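PDB 2PK0: Serine/threonine protein phosphatase Stp1 from Streptococcus agalactiae, which removes phosphate from phosphoserine and phosphothreonine residues of proteins, with magnesium ions bound in its PP2C-type active site. Local coordinates for residues S62-A65 / E66-F69; M202-N205 / A206-A209. All blocks are in the same frame, centred on the assembly; numbering follows the deposited sequence.

Both interactions are local contacts at the ends of helices in a PP2C-type phosphatase, whose two antiparallel sheets are flanked by helices. Interaction 1 comes first along the chain, where helix 48-64 runs out into the loop leading to helix 72-96; interaction 2 follows much later, where the loop after helix 197-200 starts helix 205-212. Their centres are 34 Å apart, with nearest atoms about 24 Å from each other, and they lie on opposite sides of the chain's centre. They share no helix or strand. One marks a helix exit, the other a helix entry, and the Leu203 side chain is about 14 Å from a magnesium ion.

Interaction 1. Residues S62-A65 / E66-F69; sequences SDWA and ETDF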
loop_
_atom_site.group_PDB
_atom_site.type_symbol
_atom_site.label_atom_id
_atom_site.label_comp_id
_atom_site.label_asym_id
_atom_site.label_seq_id
_atom_site.Cartn_x
_atom_site.Cartn_y
_atom_site.Cartn_z
ATOM N N SER A 62 -1.649 -7.621 -14.596
ATOM C CA SER A 62 -1.786 -8.228 -15.895
ATOM C C SER A 62 -3.166 -8.825 -16.075
ATOM O O SER A 62 -3.658 -8.874 -17.188
ATOM C CB SER A 62 -0.704 -9.272 -16.107
ATOM O OG SER A 62 -1.229 -10.437 -16.678
ATOM N N ASP A 63 -3.807 -9.261 -14.994
ATOM C CA ASP A 63 -5.147 -9.794 -15.120
ATOM C C ASP A 63 -6.101 -8.622 -15.216
ATOM O O ASP A 63 -7.035 -8.649 -16.014
ATOM C CB ASP A 63 -5.506 -10.737 -13.962
ATOM C CG ASP A 63 -6.919 -11.329 -14.096
ATOM O OD1 ASP A 63 -7.289 -11.774 -15.207
ATOM O OD2 ASP A 63 -7.670 -11.349 -13.094
ATOM N N TRP A 64 -5.812 -7.575 -14.441
ATOM C CA TRP A 64 -6.576 -6.314 -14.435
ATOM C C TRP A 64 -6.641 -5.663 -15.805
ATOM O O TRP A 64 -7.655 -5.095 -16.179
ATOM C CB TRP A 64 -5.978 -5.296 -13.445
ATOM C CG TRP A 64 -6.678 -3.932 -13.448
ATOM C CD1 TRP A 64 -6.306 -2.818 -14.140
ATOM C CD2 TRP A 64 -7.862 -3.571 -12.727
ATOM N NE1 TRP A 64 -7.174 -1.790 -13.900
ATOM C CE2 TRP A 64 -8.140 -2.220 -13.034
ATOM C CE3 TRP A 64 -8.711 -4.256 -11.840
ATOM C CZ2 TRP A 64 -9.226 -1.537 -12.488
ATOM C CZ3 TRP A 64 -9.783 -3.583 -11.298
ATOM C CH2 TRP A 64 -10.035 -2.229 -11.627
ATOM N N ALA A 65 -5.552 -5.746 -16.552
ATOM C CA ALA A 65 -5.465 -5.090 -17.845
ATOM C C ALA A 65 -6.436 -5.697 -18.838
ATOM O O ALA A 65 -6.831 -5.044 -19.800
ATOM C CB ALA A 65 -4.041 -5.188 -18.376
ATOM N N GLU A 66 -6.831 -6.945 -18.595
ATOM C CA GLU A 66 -7.713 -7.641 -19.507
ATOM C C GLU A 66 -9.180 -7.437 -19.159
ATOM O O GLU A 66 -10.058 -7.761 -19.952
ATOM C CB GLU A 66 -7.353 -9.125 -19.580
ATOM C CG GLU A 66 -5.945 -9.403 -20.139
ATOM C CD GLU A 66 -5.784 -9.041 -21.624
ATOM O OE1 GLU A 66 -6.782 -9.099 -22.377
ATOM O OE2 GLU A 66 -4.653 -8.705 -22.043
ATOM N N THR A 67 -9.448 -6.865 -17.991
ATOM C CA THR A 67 -10.820 -6.696 -17.561
ATOM C C THR A 67 -11.530 -5.533 -18.202
ATOM O O THR A 67 -10.917 -4.681 -18.837
ATOM C CB THR A 67 -10.946 -6.509 -16.057
ATOM O OG1 THR A 67 -10.662 -5.150 -15.713
ATOM C CG2 THR A 67 -10.044 -7.466 -15.300
ATOM N N ASP A 68 -12.826 -5.485 -17.936
ATOM C CA ASP A 68 -13.807 -4.715 -18.690
ATOM C C ASP A 68 -14.562 -3.701 -17.841
ATOM O O ASP A 68 -15.187 -2.790 -18.369
ATOM C CB ASP A 68 -14.862 -5.697 -19.176
ATOM C CG ASP A 68 -15.468 -5.291 -20.435
ATOM O OD1 ASP A 68 -14.888 -4.397 -21.078
ATOM O OD2 ASP A 68 -16.511 -5.873 -20.781
ATOM N N PHE A 69 -14.534 -3.887 -16.527
ATOM C CA PHE A 69 -15.477 -3.198 -15.665
ATOM C C PHE A 69 -15.238 -1.738 -15.341
ATOM O O PHE A 69 -14.126 -1.227 -15.431
ATOM C CB PHE A 69 -15.792 -3.970 -14.379
ATOM C CG PHE A 69 -14.793 -5.032 -13.995
ATOM C CD1 PHE A 69 -13.603 -4.701 -13.378
ATOM C CD2 PHE A 69 -15.106 -6.377 -14.159
ATOM C CE1 PHE A 69 -12.732 -5.684 -12.990
ATOM C CE2 PHE A 69 -14.244 -7.346 -13.772
ATOM C CZ PHE A 69 -13.059 -7.003 -13.178
HETATM O O HOH W 1 -2.449 -8.718 -19.579
#
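Trp64 and Thr67 close a type I beta turn at the exit of helix 48-64: the backbone and hydroxyl of Thr67 hold the Trp64 carbonyl, and the indole meets Phe69. Thr67 N gives its hydrogen to Trp64 O at 3.1 Å, from well above the carbonyl plane. The hydroxyl of the same residue, which Asn30 ND2 also hydrogen-bonds, reaches the same acceptor, Thr67 OG1 donating to Trp64 O at 3.0 Å from much nearer that plane (17° off it), so one oxygen is gripped twice. The Thr67 torsion (chi1 81°) that sets OG1 between backbone N and carbonyl carbon also brings it over one face of the indole and leaves CG2 alongside Asp63 O. One residue earlier, Glu66 N donates to Asp63 O at 3.1 Å.

The Trp64 ring swings out with CG anti to its own N (chi1 177°). Its NE1 is bonded to Val34 O, while Trp78 of helix 72-96 meets both this indole and the Phe69 ring. Two residues earlier in the same loop, Thr67 CB sits 3.5 Å above the Phe69 ring plane, offset toward its rim. At the edge of that phenyl ring, near its plane, Trp64 CZ3 comes within 4.0 Å of Phe69 CE1.

Interaction 2. Residues M202-N205 / A206-A209; sequences MLSN and ADIA
Leu203 meets Ile208 through its branch tip, CD2 lying 3.8 Å from Ile208 CG1, and the two side chains cross at about a right angle. Its CG also passes 4.2 Å from Asp207 CB, so the leucine packs on the first turn of helix 205-212. Leu225, Leu228 and Ala229 of helix 218-231 touch Leu203 as well, while Leu199 and Thr200 of helix 197-200 touch Ile208; this apolar patch thus joins three helices.

At Ser204 the polar contacts begin, and they form a capping box: the N-cap serine and the third residue after it, Asp207, each accept the other's backbone N-H through a side-chain oxygen. Asp207 N donates to Ser204 OG at 3.1 Å, with an almost straight N-H...O path. In return Ser204 N donates to Asp207 OD2 at 3.0 Å, meeting the carboxylate on its anti side and 33° out of its plane. Two torsions close the box. The serine hydroxyl sits between its own N and carbonyl carbon (chi1 83°), which turns it to the helix end, and the aspartate CG lies beside its N (chi1 -67°), which folds the carboxylate back over the cap. OD2 has a second partner in a salt bridge with Arg232, so this oxygen is shared between cap and guanidinium; the arginine and the helix N-terminus would both be expected to stabilise the negative charge.

The carbonyl of Ser204 starts the regular helical pattern, taking Ile208 N at 3.1 Å. Asn205 continues it: its carbonyl oxygen accepts Ala209 N at 2.9 Å.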
loop_
_atom_site.group_PDB
_atom_site.type_symbol
_atom_site.label_atom_id
_atom_site.label_comp_id
_atom_site.label_asym_id
_atom_site.label_seq_id
_atom_site.Cartn_x
_atom_site.Cartn_y
_atom_site.Cartn_z
ATOM N N MET A 202 9.456 6.285 9.411
ATOM C CA MET A 202 10.448 7.346 9.461
ATOM C C MET A 202 9.835 8.754 9.547
ATOM O O MET A 202 10.417 9.641 10.157
ATOM C CB MET A 202 11.379 7.245 8.257
ATOM C CG MET A 202 12.184 5.947 8.156
ATOM S SD MET A 202 13.320 5.574 9.524
ATOM C CE MET A 202 12.474 4.198 10.313
ATOM N N LEU A 203 8.659 8.956 8.960
ATOM C CA LEU A 203 8.007 10.287 8.921
ATOM C C LEU A 203 6.704 10.299 9.693
ATOM O O LEU A 203 5.948 9.343 9.634
ATOM C CB LEU A 203 7.620 10.643 7.496
ATOM C CG LEU A 203 8.577 11.377 6.584
ATOM C CD1 LEU A 203 9.959 10.792 6.634
ATOM C CD2 LEU A 203 8.050 11.360 5.165
ATOM N N SER A 204 6.413 11.388 10.384
ATOM C CA SER A 204 5.092 11.540 10.971
ATOM C C SER A 204 4.079 11.952 9.888
ATOM O O SER A 204 4.463 12.399 8.810
ATOM C CB SER A 204 5.116 12.575 12.094
ATOM O OG SER A 204 5.016 13.885 11.566
ATOM N N ASN A 205 2.789 11.788 10.170
ATOM C CA ASN A 205 1.739 12.178 9.226
ATOM C C ASN A 205 1.824 13.645 8.806
ATOM O O ASN A 205 1.749 13.990 7.618
ATOM C CB ASN A 205 0.377 11.898 9.841
ATOM C CG ASN A 205 0.182 10.434 10.177
ATOM O OD1 ASN A 205 0.937 9.571 9.711
ATOM N ND2 ASN A 205 -0.833 10.140 10.983
ATOM N N ALA A 206 2.022 14.498 9.798
ATOM C CA ALA A 206 2.159 15.918 9.569
ATOM C C ALA A 206 3.408 16.258 8.740
ATOM O O ALA A 206 3.349 17.155 7.899
ATOM C CB ALA A 206 2.147 16.646 10.875
ATOM N N ASP A 207 4.503 15.507 8.939
ATOM C CA ASP A 207 5.706 15.601 8.091
ATOM C C ASP A 207 5.398 15.351 6.614
ATOM O O ASP A 207 5.932 16.046 5.746
ATOM C CB ASP A 207 6.796 14.615 8.537
ATOM C CG ASP A 207 7.390 14.954 9.904
ATOM O OD1 ASP A 207 7.370 16.141 10.308
ATOM O OD2 ASP A 207 7.869 14.022 10.585
ATOM N N ILE A 208 4.555 14.348 6.344
ATOM C CA ILE A 208 4.156 13.973 4.982
ATOM C C ILE A 208 3.307 15.091 4.421
ATOM O O ILE A 208 3.550 15.559 3.308
ATOM C CB ILE A 208 3.361 12.642 4.958
ATOM C CG1 ILE A 208 4.230 11.492 5.460
ATOM C CG2 ILE A 208 2.843 12.309 3.561
ATOM C CD1 ILE A 208 3.457 10.231 5.737
ATOM N N ALA A 209 2.341 15.543 5.227
ATOM C CA ALA A 209 1.468 16.680 4.876
ATOM C C ALA A 209 2.260 17.949 4.542
ATOM O O ALA A 209 1.905 18.695 3.638
ATOM C CB ALA A 209 0.488 16.949 5.990
#